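UDP-glucose 4-epimerase (Campylobacter jejuni subsp. jejuni serotype O:2, PDB 7K3P) interconverts UDP-glucose and UDP-galactose, and probably UDP-GlcNAc and UDP-GalNAc, by epimerising the sugar at C4 with the help of bound NAD. Local coordinates at residues Asn131-Tyr142 with Glu182-Phe191. The protein carries 2 engineered substitutions. Numbering follows the deposited sequence.
With NAD (nicotinamide-adenine-dinucleotide), chain C.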
loop_
_atom_site.group_PDB
_atom_site.type_symbol
_atom_site.label_atom_id
_atom_site.label_comp_id
_atom_site.label_asym_id
_atom_site.label_seq_id
_atom_site.Cartn_x
_atom_site.Cartn_y
_atom_site.Cartn_z
ATOM N N ASN A 131 10.159 -2.416 19.294
ATOM C CA ASN A 131 10.203 -3.710 18.628
ATOM C C ASN A 131 8.964 -4.580 18.842
ATOM O O ASN A 131 8.938 -5.749 18.464
ATOM C CB ASN A 131 11.492 -4.449 18.994
ATOM C CG ASN A 131 12.650 -4.054 18.093
ATOM O OD1 ASN A 131 12.472 -3.896 16.883
ATOM N ND2 ASN A 131 13.838 -3.890 18.674
ATOM N N LYS A 132 7.947 -3.999 19.460
ATOM C CA LYS A 132 6.633 -4.624 19.535
ATOM C C LYS A 132 5.585 -3.641 19.014
ATOM O O LYS A 132 5.434 -2.539 19.549
ATOM C CB LYS A 132 6.319 -5.056 20.973
ATOM C CG LYS A 132 7.240 -6.196 21.468
ATOM C CD LYS A 132 7.133 -6.390 22.969
ATOM C CE LYS A 132 8.112 -7.474 23.429
ATOM N NZ LYS A 132 8.006 -7.672 24.890
ATOM N N PHE A 133 4.872 -4.043 17.965
ATOM C CA PHE A 133 3.905 -3.164 17.303
ATOM C C PHE A 133 2.538 -3.856 17.236
ATOM O O PHE A 133 2.392 -4.856 16.539
ATOM C CB PHE A 133 4.416 -2.854 15.885
ATOM C CG PHE A 133 3.724 -1.693 15.216
ATOM C CD1 PHE A 133 2.374 -1.755 14.888
ATOM C CD2 PHE A 133 4.439 -0.547 14.887
ATOM C CE1 PHE A 133 1.736 -0.676 14.256
ATOM C CE2 PHE A 133 3.821 0.532 14.264
ATOM C CZ PHE A 133 2.467 0.471 13.944
ATOM N N ILE A 134 1.547 -3.353 17.969
ATOM C CA ILE A 134 0.211 -3.933 17.869
ATOM C C ILE A 134 -0.624 -3.043 16.940
ATOM O O ILE A 134 -0.797 -1.840 17.203
ATOM C CB ILE A 134 -0.441 -4.177 19.261
ATOM C CG1 ILE A 134 0.339 -5.261 20.033
ATOM C CG2 ILE A 134 -1.886 -4.645 19.105
ATOM C CD1 ILE A 134 1.384 -4.716 20.935
ATOM N N PHE A 135 -1.095 -3.619 15.832
ATOM C CA PHE A 135 -1.807 -2.841 14.805
ATOM C C PHE A 135 -3.285 -3.208 14.743
ATOM O O PHE A 135 -3.637 -4.381 14.528
ATOM C CB PHE A 135 -1.151 -3.067 13.445
ATOM C CG PHE A 135 -1.802 -2.310 12.310
ATOM C CD1 PHE A 135 -2.098 -0.957 12.437
ATOM C CD2 PHE A 135 -2.073 -2.948 11.100
ATOM C CE1 PHE A 135 -2.695 -0.249 11.376
ATOM C CE2 PHE A 135 -2.656 -2.257 10.033
ATOM C CZ PHE A 135 -2.963 -0.899 10.174
ATOM N N SER A 136 -4.148 -2.214 14.949
ATOM C CA SER A 136 -5.573 -2.387 14.742
ATOM C C SER A 136 -5.858 -2.389 13.243
ATOM O O SER A 136 -5.945 -1.313 12.621
ATOM C CB SER A 136 -6.354 -1.245 15.380
ATOM O OG SER A 136 -6.030 -1.109 16.739
ATOM N N SER A 137 -5.990 -3.583 12.662
ATOM C CA SER A 137 -6.397 -3.689 11.264
ATOM C C SER A 137 -7.916 -3.869 11.261
ATOM O O SER A 137 -8.594 -3.349 12.137
ATOM C CB SER A 137 -5.697 -4.862 10.598
ATOM O OG SER A 137 -5.985 -4.897 9.216
ATOM N N THR A 138 -8.452 -4.620 10.303
ATOM C CA THR A 138 -9.908 -4.699 10.163
ATOM C C THR A 138 -10.326 -5.913 9.349
ATOM O O THR A 138 -9.568 -6.388 8.512
ATOM C CB THR A 138 -10.485 -3.443 9.444
ATOM O OG1 THR A 138 -11.871 -3.660 9.114
ATOM C CG2 THR A 138 -9.716 -3.164 8.138
ATOM N N ALA A 139 -11.544 -6.400 9.576
ATOM C CA ALA A 139 -12.075 -7.478 8.732
ATOM C C ALA A 139 -12.309 -7.007 7.290
ATOM O O ALA A 139 -12.404 -7.821 6.376
ATOM C CB ALA A 139 -13.365 -8.067 9.328
ATOM N N ALA A 140 -12.392 -5.694 7.079
ATOM C CA ALA A 140 -12.488 -5.155 5.713
ATOM C C ALA A 140 -11.339 -5.639 4.818
ATOM O O ALA A 140 -11.444 -5.612 3.582
ATOM C CB ALA A 140 -12.568 -3.595 5.725
ATOM N N THR A 141 -10.236 -6.085 5.421
ATOM C CA THR A 141 -9.150 -6.621 4.613
ATOM C C THR A 141 -9.570 -7.890 3.870
ATOM O O THR A 141 -8.973 -8.231 2.853
ATOM C CB THR A 141 -7.881 -6.915 5.420
ATOM O OG1 THR A 141 -8.190 -7.808 6.506
ATOM C CG2 THR A 141 -7.271 -5.606 5.949
ATOM N N TYR A 142 -10.576 -8.596 4.381
ATOM C CA TYR A 142 -11.045 -9.807 3.692
ATOM C C TYR A 142 -11.950 -9.503 2.506
ATOM O O TYR A 142 -12.232 -10.403 1.700
ATOM C CB TYR A 142 -11.797 -10.742 4.642
ATOM C CG TYR A 142 -10.962 -11.249 5.788
ATOM C CD1 TYR A 142 -9.807 -11.989 5.564
ATOM C CD2 TYR A 142 -11.334 -10.995 7.097
ATOM C CE1 TYR A 142 -9.038 -12.459 6.628
ATOM C CE2 TYR A 142 -10.580 -11.462 8.162
ATOM C CZ TYR A 142 -9.435 -12.184 7.920
ATOM O OH TYR A 142 -8.687 -12.639 8.993
ATOM N N GLU A 182 14.167 -8.829 14.801
ATOM C CA GLU A 182 13.946 -8.295 16.139
ATOM C C GLU A 182 12.624 -7.530 16.256
ATOM O O GLU A 182 12.071 -7.385 17.358
ATOM C CB GLU A 182 15.128 -7.397 16.551
ATOM C CG GLU A 182 15.277 -6.079 15.744
ATOM C CD GLU A 182 16.005 -6.242 14.404
ATOM O OE1 GLU A 182 15.943 -7.337 13.808
ATOM O OE2 GLU A 182 16.649 -5.268 13.945
ATOM N N PHE A 183 12.118 -7.030 15.128
ATOM C CA PHE A 183 10.900 -6.222 15.140
ATOM C C PHE A 183 9.663 -7.119 15.073
ATOM O O PHE A 183 9.453 -7.810 14.067
ATOM C CB PHE A 183 10.898 -5.213 13.968
ATOM C CG PHE A 183 9.621 -4.425 13.846
ATOM C CD1 PHE A 183 9.381 -3.332 14.671
ATOM C CD2 PHE A 183 8.663 -4.771 12.892
ATOM C CE1 PHE A 183 8.197 -2.589 14.562
ATOM C CE2 PHE A 183 7.477 -4.045 12.770
ATOM C CZ PHE A 183 7.239 -2.956 13.601
ATOM N N LYS A 184 8.846 -7.087 16.130
ATOM C CA LYS A 184 7.653 -7.936 16.226
ATOM C C LYS A 184 6.351 -7.152 16.075
ATOM O O LYS A 184 6.148 -6.112 16.713
ATOM C CB LYS A 184 7.603 -8.673 17.573
ATOM C CG LYS A 184 8.637 -9.781 17.790
ATOM C CD LYS A 184 8.290 -10.471 19.116
ATOM C CE LYS A 184 9.249 -11.586 19.504
ATOM N NZ LYS A 184 8.863 -12.062 20.874
ATOM N N HIS A 185 5.449 -7.679 15.258
ATOM C CA HIS A 185 4.158 -7.042 15.061
ATOM C C HIS A 185 3.052 -8.043 15.351
ATOM O O HIS A 185 3.197 -9.229 15.074
ATOM C CB HIS A 185 4.015 -6.522 13.627
ATOM C CG HIS A 185 3.928 -7.599 12.587
ATOM N ND1 HIS A 185 5.038 -8.082 11.925
ATOM C CD2 HIS A 185 2.863 -8.275 12.082
ATOM C CE1 HIS A 185 4.661 -9.007 11.056
ATOM N NE2 HIS A 185 3.351 -9.147 11.131
ATOM N N CYS A 186 1.955 -7.557 15.915
ATOM C CA CYS A 186 0.763 -8.367 16.013
ATOM C C CYS A 186 -0.401 -7.588 15.424
ATOM O O CYS A 186 -0.734 -6.505 15.898
ATOM C CB CYS A 186 0.469 -8.711 17.468
ATOM S SG CYS A 186 -0.817 -9.974 17.633
ATOM N N ILE A 187 -1.009 -8.141 14.383
ATOM C CA ILE A 187 -2.113 -7.478 13.713
ATOM C C ILE A 187 -3.444 -8.037 14.182
ATOM O O ILE A 187 -3.637 -9.259 14.200
ATOM C CB ILE A 187 -2.015 -7.666 12.195
ATOM C CG1 ILE A 187 -0.835 -6.856 11.640
ATOM C CG2 ILE A 187 -3.346 -7.259 11.527
ATOM C CD1 ILE A 187 -0.261 -7.436 10.345
ATOM N N LEU A 188 -4.370 -7.156 14.546
ATOM C CA LEU A 188 -5.701 -7.599 14.962
ATOM C C LEU A 188 -6.760 -7.195 13.922
ATOM O O LEU A 188 -6.876 -6.011 13.564
ATOM C CB LEU A 188 -6.049 -7.031 16.352
ATOM C CG LEU A 188 -5.094 -7.422 17.486
ATOM C CD1 LEU A 188 -5.567 -6.881 18.821
ATOM C CD2 LEU A 188 -4.981 -8.938 17.558
ATOM N N ARG A 189 -7.522 -8.171 13.423
ATOM C CA ARG A 189 -8.646 -7.874 12.520
ATOM C C ARG A 189 -9.958 -8.201 13.225
ATOM O O ARG A 189 -10.038 -9.190 13.963
ATOM C CB ARG A 189 -8.543 -8.704 11.247
ATOM C CG ARG A 189 -7.238 -8.549 10.470
ATOM C CD ARG A 189 -7.165 -9.602 9.393
ATOM N NE ARG A 189 -5.912 -9.557 8.647
ATOM C CZ ARG A 189 -5.361 -10.617 8.077
ATOM N NH1 ARG A 189 -5.969 -11.804 8.163
ATOM N NH2 ARG A 189 -4.214 -10.492 7.432
ATOM N N TYR A 190 -10.984 -7.385 12.997
ATOM C CA TYR A 190 -12.281 -7.618 13.616
ATOM C C TYR A 190 -13.366 -6.867 12.876
ATOM O O TYR A 190 -13.085 -5.946 12.092
ATOM C CB TYR A 190 -12.270 -7.218 15.105
ATOM C CG TYR A 190 -11.566 -5.896 15.398
ATOM C CD1 TYR A 190 -10.179 -5.816 15.455
ATOM C CD2 TYR A 190 -12.298 -4.744 15.653
ATOM C CE1 TYR A 190 -9.531 -4.591 15.747
ATOM C CE2 TYR A 190 -11.674 -3.547 15.952
ATOM C CZ TYR A 190 -10.297 -3.477 15.990
ATOM O OH TYR A 190 -9.696 -2.268 16.283
ATOM N N PHE A 191 -14.607 -7.269 13.118
ATOM C CA PHE A 191 -15.745 -6.600 12.515
ATOM C C PHE A 191 -16.158 -5.393 13.357
ATOM O O PHE A 191 -15.351 -4.848 14.113
ATOM C CB PHE A 191 -16.893 -7.598 12.332
ATOM C CG PHE A 191 -16.691 -8.522 11.164
ATOM C CD1 PHE A 191 -17.088 -8.140 9.883
ATOM C CD2 PHE A 191 -16.072 -9.755 11.332
ATOM C CE1 PHE A 191 -16.888 -8.984 8.790
ATOM C CE2 PHE A 191 -15.869 -10.606 10.248
ATOM C CZ PHE A 191 -16.279 -10.223 8.973
HETATM P PA NAD C . -11.708 6.506 16.627
HETATM O O1A NAD C . -11.942 7.566 15.579
HETATM O O2A NAD C . -12.602 6.721 17.815
HETATM O O5B NAD C . -10.221 6.550 17.153
HETATM C C5B NAD C . -9.242 7.091 16.313
HETATM C C4B NAD C . -8.368 7.992 17.094
HETATM O O4B NAD C . -7.180 8.281 16.416
HETATM C C3B NAD C . -9.082 9.346 17.395
HETATM O O3B NAD C . -9.133 9.772 18.809
HETATM C C2B NAD C . -8.414 10.323 16.398
HETATM O O2B NAD C . -8.394 11.614 16.836
HETATM C C1B NAD C . -7.056 9.702 16.319
HETATM N N9A NAD C . -6.326 10.096 15.104
HETATM C C8A NAD C . -6.749 9.965 13.830
HETATM N N7A NAD C . -5.831 10.451 12.980
HETATM C C5A NAD C . -4.785 10.908 13.679
HETATM C C6A NAD C . -3.565 11.519 13.342
HETATM N N6A NAD C . -3.233 11.745 11.956
HETATM N N1A NAD C . -2.694 11.862 14.311
HETATM C C2A NAD C . -2.966 11.662 15.613
HETATM N N3A NAD C . -4.155 11.085 15.988
HETATM C C4A NAD C . -5.070 10.700 15.052
HETATM O O3 NAD C . -11.970 5.091 15.951
HETATM P PN NAD C . -12.096 3.743 16.760
HETATM O O1N NAD C . -11.639 3.936 18.194
HETATM O O2N NAD C . -13.534 3.322 16.718
HETATM O O5D NAD C . -11.193 2.665 16.038
HETATM C C5D NAD C . -9.804 2.692 16.276
HETATM C C4D NAD C . -9.068 1.711 15.379
HETATM O O4D NAD C . -9.693 0.447 15.380
HETATM C C3D NAD C . -8.876 2.191 13.945
HETATM O O3D NAD C . -7.634 1.819 13.498
HETATM C C2D NAD C . -9.856 1.440 13.147
HETATM O O2D NAD C . -9.503 1.278 11.823
HETATM C C1D NAD C . -9.956 0.123 13.961
HETATM N N1N NAD C . -11.266 -0.655 13.775
HETATM C C2N NAD C . -12.395 -0.065 14.310
HETATM C C3N NAD C . -13.620 -0.714 14.185
HETATM C C7N NAD C . -14.860 -0.081 14.763
HETATM O O7N NAD C . -14.828 1.005 15.319
HETATM N N7N NAD C . -16.100 -0.772 14.642
HETATM C C4N NAD C . -13.686 -1.936 13.542
HETATM C C5N NAD C . -12.554 -2.513 13.014
HETATM C C6N NAD C . -11.313 -1.871 13.126
#
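F133 and F135 each use both N-H and C=O to tie strand 132-136 to strand 184-189 in parallel. F133 N reaches K184 O (2.7 Å) and its O takes C186 N; F135 bonds C186 O and L188 N in the same way. Past the strand, S137 N still reaches L188 O, and A139 N bonds Y190 O (3.0 Å).

Apolar packing lines both faces. On one, F183 CZ meets F133 CB (3.6 Å) and F135 lies beside I187, whose CG1 comes to the ring's edge. On the other, I134 touches C186 and L188. Farther on, A139 CB sits over the centre of the F191 ring, 3.5 Å from its centroid, a CH-pi contact.

The R189 chain runs extended across T141 and Y142. Its NH1 gives an in-plane bond to Y142 OH (3.0 Å), ring and guanidinium standing 85° apart; E170 pairs with NH2, and N271 also bonds the phenol.

With CG between backbone N and carbonyl carbon (chi1 43°), the Y190 ring reaches the cofactor: CE2 comes to 3.2 Å from NAD C5N, and OH donates to NAD O4D (2.9 Å). Adjacent parallel strands whose C-terminal ends meet the nicotinamide half of NAD are characteristic of the Rossmann fold of short-chain dehydrogenase-like epimerases.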